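Local atomic coordinates of periplasmic binding protein (Veillonella parvula, PDB entry 4OVK), a protein that probably captures a small solute, perhaps a metal chelate, in the periplasm and delivers it to an ABC transporter for import. Residues Trp41-Lys54 / Gly139-Ala153. Sequence-based numbering, arbitrary orientation.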
loop_
_atom_site.group_PDB
_atom_site.type_symbol
_atom_site.label_atom_id
_atom_site.label_comp_id
_atom_site.label_asym_id
_atom_site.label_seq_id
_atom_site.Cartn_x
_atom_site.Cartn_y
_atom_site.Cartn_z
ATOM N N TRP A 41 7.759 3.688 0.277
ATOM C CA TRP A 41 7.968 5.094 -0.051
ATOM C C TRP A 41 8.651 5.335 -1.391
ATOM O O TRP A 41 8.668 6.471 -1.860
ATOM C CB TRP A 41 8.628 5.838 1.139
ATOM C CG TRP A 41 7.577 6.029 2.196
ATOM C CD1 TRP A 41 7.148 5.100 3.112
ATOM C CD2 TRP A 41 6.726 7.171 2.358
ATOM N NE1 TRP A 41 6.116 5.619 3.858
ATOM C CE2 TRP A 41 5.839 6.887 3.415
ATOM C CE3 TRP A 41 6.653 8.422 1.735
ATOM C CZ2 TRP A 41 4.877 7.800 3.854
ATOM C CZ3 TRP A 41 5.685 9.331 2.169
ATOM C CH2 TRP A 41 4.807 9.006 3.212
ATOM N N THR A 42 9.189 4.290 -2.028
ATOM C CA THR A 42 9.715 4.443 -3.388
ATOM C C THR A 42 8.552 4.749 -4.324
ATOM O O THR A 42 8.579 5.712 -5.078
ATOM C CB THR A 42 10.535 3.224 -3.839
ATOM O OG1 THR A 42 11.791 3.239 -3.163
ATOM C CG2 THR A 42 10.799 3.248 -5.342
ATOM N N SER A 43 7.492 3.951 -4.222
ATOM C CA SER A 43 6.296 4.220 -5.025
ATOM C C SER A 43 5.659 5.578 -4.678
ATOM O O SER A 43 5.101 6.250 -5.543
ATOM C CB SER A 43 5.292 3.065 -4.876
ATOM O OG SER A 43 4.731 3.014 -3.588
ATOM N N ILE A 44 5.736 5.987 -3.417
ATOM C CA ILE A 44 5.147 7.259 -3.023
ATOM C C ILE A 44 5.941 8.455 -3.568
ATOM O O ILE A 44 5.361 9.440 -4.014
ATOM C CB ILE A 44 4.909 7.365 -1.498
ATOM C CG1 ILE A 44 3.964 6.237 -1.041
ATOM C CG2 ILE A 44 4.299 8.722 -1.174
ATOM C CD1 ILE A 44 3.859 6.051 0.466
ATOM N N VAL A 45 7.268 8.382 -3.531
ATOM C CA VAL A 45 8.077 9.432 -4.154
ATOM C C VAL A 45 7.765 9.527 -5.646
ATOM O O VAL A 45 7.594 10.621 -6.183
ATOM C CB VAL A 45 9.564 9.180 -3.914
ATOM C CG1 VAL A 45 10.432 10.047 -4.826
ATOM C CG2 VAL A 45 9.877 9.419 -2.434
ATOM N N TYR A 46 7.663 8.378 -6.304
ATOM C CA TYR A 46 7.287 8.348 -7.713
ATOM C C TYR A 46 5.949 9.086 -7.945
ATOM O O TYR A 46 5.821 9.879 -8.870
ATOM C CB TYR A 46 7.216 6.902 -8.241
ATOM C CG TYR A 46 6.631 6.843 -9.614
ATOM C CD1 TYR A 46 7.419 7.036 -10.731
ATOM C CD2 TYR A 46 5.273 6.645 -9.795
ATOM C CE1 TYR A 46 6.876 7.016 -12.004
ATOM C CE2 TYR A 46 4.718 6.606 -11.061
ATOM C CZ TYR A 46 5.516 6.798 -12.156
ATOM O OH TYR A 46 4.961 6.785 -13.416
ATOM N N ALA A 47 4.954 8.810 -7.113
ATOM C CA ALA A 47 3.642 9.405 -7.261
ATOM C C ALA A 47 3.672 10.930 -7.100
ATOM O O ALA A 47 3.045 11.645 -7.863
ATOM C CB ALA A 47 2.687 8.794 -6.259
ATOM N N VAL A 48 4.410 11.421 -6.111
ATOM C CA VAL A 48 4.477 12.854 -5.875
ATOM C C VAL A 48 5.223 13.566 -7.009
ATOM O O VAL A 48 4.782 14.611 -7.470
ATOM C CB VAL A 48 5.130 13.167 -4.510
ATOM C CG1 VAL A 48 5.254 14.672 -4.314
ATOM C CG2 VAL A 48 4.311 12.556 -3.385
ATOM N N ASP A 49 6.333 12.988 -7.471
ATOM C CA ASP A 49 7.113 13.604 -8.538
ATOM C C ASP A 49 6.528 13.322 -9.914
ATOM O O ASP A 49 6.943 13.936 -10.886
ATOM C CB ASP A 49 8.579 13.128 -8.492
ATOM C CG ASP A 49 9.552 14.176 -9.009
ATOM O OD1 ASP A 49 9.252 15.398 -8.919
ATOM O OD2 ASP A 49 10.627 13.767 -9.508
ATOM N N GLY A 50 5.588 12.377 -10.003
ATOM C CA GLY A 50 5.059 11.913 -11.289
ATOM C C GLY A 50 6.136 11.339 -12.191
ATOM O O GLY A 50 6.019 11.369 -13.411
ATOM N N SER A 51 7.177 10.777 -11.582
ATOM C CA SER A 51 8.388 10.434 -12.304
ATOM C C SER A 51 9.328 9.682 -11.386
ATOM O O SER A 51 9.345 9.920 -10.181
ATOM C CB SER A 51 9.072 11.720 -12.803
ATOM O OG SER A 51 10.353 11.466 -13.310
ATOM N N ASP A 52 10.112 8.783 -11.968
ATOM C CA ASP A 52 11.180 8.104 -11.241
ATOM C C ASP A 52 12.535 8.770 -11.431
ATOM O O ASP A 52 13.526 8.267 -10.908
ATOM C CB ASP A 52 11.288 6.640 -11.690
ATOM C CG ASP A 52 11.723 6.486 -13.154
ATOM O OD1 ASP A 52 11.839 7.478 -13.906
ATOM O OD2 ASP A 52 11.977 5.351 -13.561
ATOM N N LYS A 53 12.578 9.893 -12.150
ATOM C CA LYS A 53 13.846 10.451 -12.632
ATOM C C LYS A 53 14.832 10.865 -11.539
ATOM O O LYS A 53 16.026 10.856 -11.787
ATOM C CB LYS A 53 13.611 11.632 -13.596
ATOM C CG LYS A 53 12.859 11.263 -14.883
ATOM C CD LYS A 53 13.716 10.517 -15.896
ATOM C CE LYS A 53 12.956 10.312 -17.201
ATOM N NZ LYS A 53 13.547 9.249 -18.066
ATOM N N LYS A 54 14.346 11.231 -10.349
ATOM C CA LYS A 54 15.227 11.697 -9.271
ATOM C C LYS A 54 15.614 10.625 -8.257
ATOM O O LYS A 54 16.347 10.905 -7.314
ATOM C CB LYS A 54 14.587 12.889 -8.554
ATOM C CG LYS A 54 14.391 14.096 -9.458
ATOM C CD LYS A 54 13.896 15.331 -8.724
ATOM C CE LYS A 54 14.073 16.592 -9.571
ATOM N NZ LYS A 54 13.770 17.847 -8.815
ATOM N N GLY A 139 3.516 12.620 5.130
ATOM C CA GLY A 139 4.717 12.268 4.366
ATOM C C GLY A 139 4.663 12.790 2.936
ATOM O O GLY A 139 5.655 13.282 2.399
ATOM N N ILE A 140 3.488 12.715 2.319
ATOM C CA ILE A 140 3.318 13.268 0.976
ATOM C C ILE A 140 3.571 14.783 0.962
ATOM O O ILE A 140 4.215 15.315 0.051
ATOM C CB ILE A 140 1.932 12.921 0.415
ATOM C CG1 ILE A 140 1.905 11.437 0.056
ATOM C CG2 ILE A 140 1.612 13.773 -0.795
ATOM C CD1 ILE A 140 0.513 10.884 -0.137
ATOM N N ARG A 141 3.074 15.469 1.984
ATOM C CA ARG A 141 3.214 16.920 2.061
ATOM C C ARG A 141 4.694 17.282 2.162
ATOM O O ARG A 141 5.179 18.191 1.468
ATOM C CB ARG A 141 2.414 17.467 3.235
ATOM C CG ARG A 141 2.410 18.989 3.316
ATOM C CD ARG A 141 1.325 19.485 4.245
ATOM N NE ARG A 141 -0.002 19.380 3.646
ATOM C CZ ARG A 141 -1.118 19.063 4.299
ATOM N NH1 ARG A 141 -2.265 19.004 3.639
ATOM N NH2 ARG A 141 -1.107 18.792 5.601
ATOM N N LEU A 142 5.405 16.541 3.010
ATOM C CA LEU A 142 6.849 16.687 3.155
ATOM C C LEU A 142 7.568 16.458 1.825
ATOM O O LEU A 142 8.429 17.262 1.430
ATOM C CB LEU A 142 7.358 15.724 4.242
ATOM C CG LEU A 142 8.873 15.537 4.434
ATOM C CD1 LEU A 142 9.535 16.832 4.851
ATOM C CD2 LEU A 142 9.150 14.474 5.477
ATOM N N LEU A 143 7.231 15.370 1.123
ATOM C CA LEU A 143 7.826 15.112 -0.189
ATOM C C LEU A 143 7.580 16.253 -1.179
ATOM O O LEU A 143 8.443 16.576 -1.996
ATOM C CB LEU A 143 7.315 13.792 -0.759
ATOM C CG LEU A 143 7.878 12.557 -0.070
ATOM C CD1 LEU A 143 7.158 11.329 -0.619
ATOM C CD2 LEU A 143 9.385 12.457 -0.257
ATOM N N GLY A 144 6.397 16.851 -1.119
ATOM C CA GLY A 144 6.080 17.994 -1.955
ATOM C C GLY A 144 7.025 19.165 -1.743
ATOM O O GLY A 144 7.404 19.839 -2.688
ATOM N N LYS A 145 7.426 19.390 -0.495
ATOM C CA LYS A 145 8.369 20.465 -0.169
ATOM C C LYS A 145 9.778 20.089 -0.617
ATOM O O LYS A 145 10.498 20.905 -1.167
ATOM C CB LYS A 145 8.354 20.749 1.328
ATOM C CG LYS A 145 7.073 21.425 1.774
ATOM C CD LYS A 145 7.248 22.221 3.053
ATOM C CE LYS A 145 5.953 22.930 3.428
ATOM N NZ LYS A 145 4.821 21.974 3.534
ATOM N N ILE A 146 10.152 18.838 -0.409
ATOM C CA ILE A 146 11.470 18.354 -0.839
ATOM C C ILE A 146 11.634 18.436 -2.360
ATOM O O ILE A 146 12.640 18.938 -2.870
ATOM C CB ILE A 146 11.706 16.922 -0.343
ATOM C CG1 ILE A 146 11.860 16.939 1.184
ATOM C CG2 ILE A 146 12.927 16.300 -1.026
ATOM C CD1 ILE A 146 11.821 15.583 1.830
ATOM N N LEU A 147 10.621 17.959 -3.072
ATOM C CA LEU A 147 10.656 17.863 -4.524
ATOM C C LEU A 147 10.217 19.135 -5.250
ATOM O O LEU A 147 10.242 19.167 -6.473
ATOM C CB LEU A 147 9.744 16.715 -4.966
ATOM C CG LEU A 147 10.170 15.327 -4.509
ATOM C CD1 LEU A 147 9.022 14.337 -4.665
ATOM C CD2 LEU A 147 11.387 14.931 -5.310
ATOM N N ASP A 148 9.807 20.171 -4.508
ATOM C CA ASP A 148 9.157 21.355 -5.077
ATOM C C ASP A 148 7.993 20.983 -6.002
ATOM O O ASP A 148 7.893 21.477 -7.131
ATOM C CB ASP A 148 10.175 22.249 -5.788
ATOM C CG ASP A 148 11.046 22.998 -4.812
ATOM O OD1 ASP A 148 10.493 23.785 -4.017
ATOM O OD2 ASP A 148 12.276 22.812 -4.831
ATOM N N LYS A 149 7.125 20.100 -5.503
ATOM C CA LYS A 149 5.911 19.716 -6.208
ATOM C C LYS A 149 4.719 19.860 -5.261
ATOM O O LYS A 149 4.021 18.880 -4.987
ATOM C CB LYS A 149 6.013 18.264 -6.702
ATOM C CG LYS A 149 7.101 17.991 -7.725
ATOM C CD LYS A 149 6.854 18.737 -9.015
ATOM C CE LYS A 149 7.787 18.282 -10.124
ATOM N NZ LYS A 149 7.490 16.894 -10.573
ATOM N N PRO A 150 4.486 21.078 -4.740
ATOM C CA PRO A 150 3.417 21.197 -3.729
ATOM C C PRO A 150 2.016 20.997 -4.288
ATOM O O PRO A 150 1.134 20.503 -3.588
ATOM C CB PRO A 150 3.617 22.619 -3.173
ATOM C CG PRO A 150 4.318 23.357 -4.267
ATOM C CD PRO A 150 5.235 22.345 -4.896
ATOM N N GLU A 151 1.805 21.352 -5.546
ATOM C CA GLU A 151 0.492 21.179 -6.145
ATOM C C GLU A 151 0.150 19.698 -6.298
ATOM O O GLU A 151 -0.945 19.291 -5.941
ATOM C CB GLU A 151 0.403 21.910 -7.482
ATOM C CG GLU A 151 0.490 23.431 -7.342
ATOM C CD GLU A 151 0.466 24.154 -8.676
ATOM O OE1 GLU A 151 0.032 25.324 -8.707
ATOM O OE2 GLU A 151 0.883 23.563 -9.693
ATOM N N GLN A 152 1.082 18.886 -6.807
ATOM C CA GLN A 152 0.824 17.454 -6.943
ATOM C C GLN A 152 0.638 16.823 -5.562
ATOM O O GLN A 152 -0.258 16.017 -5.374
ATOM C CB GLN A 152 1.917 16.720 -7.733
ATOM C CG GLN A 152 1.641 15.219 -7.899
ATOM C CD GLN A 152 1.413 14.750 -9.328
ATOM O OE1 GLN A 152 0.754 15.416 -10.119
ATOM N NE2 GLN A 152 1.937 13.568 -9.650
ATOM N N ALA A 153 1.458 17.218 -4.591
ATOM C CA ALA A 153 1.343 16.677 -3.239
ATOM C C ALA A 153 -0.021 17.014 -2.651
ATOM O O ALA A 153 -0.730 16.123 -2.151
ATOM C CB ALA A 153 2.479 17.196 -2.350
HETATM O O HOH W 1 4.736 16.050 -9.868
HETATM O O HOH W 2 10.983 17.423 -8.542
#
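Val48 and Leu143 interlock as knobs into holes where helix 41-49 crosses helix 139-147 at -58°, an instructive case of helix packing against one side of a four-stranded parallel sheet. The folding pattern, with helix 150-170 starting beside the crossing and running on towards the second lobe, is consistent with a helix-linked solute-binding protein of the chelatase clan. The tight part is built from apolar side chains, packed in places directly on backbone. Leu143 inserts among Trp41, Ile44, Val45 and Val48; its CD1 meets the indole at the edge, near the ring plane, 3.7 Å from Trp41 CZ3, while its CD2 turns to Val45 CG2. One face of the same indole is taken by Ile44 CD1, and Trp41 CH2 comes within 3.5 Å of Gly139 CA. Val48 sits among Ile140, Leu143, Gly144 and, from the next helix, Ala153: CG1, anti to the backbone N (chi1 177°), lies 3.8 Å from Leu147 CD1, and CG2 touches Ile140 CG2. Trp41 and Val45 also touch Ile36 of strand 34-36, joining this packing to the sheet.

At the last turn of helix 41-49 the contact becomes polar and hydrated, with Lys149 and Gln152 partly exposed. Gln152 NE2 donates to Ala47 O at 2.8 Å and also bonds Phe317 O, on helix 306-318. One water links Val48 O to Lys149 NZ; a second joins Asp49 OD1, Leu147 O and Lys54 NZ, which also binds Ile31 O. Bends in the Lys149 chain (chi2 -64°) bring NZ into a salt bridge with Asp49 OD1, 2.8 Å away, from above the carboxylate plane.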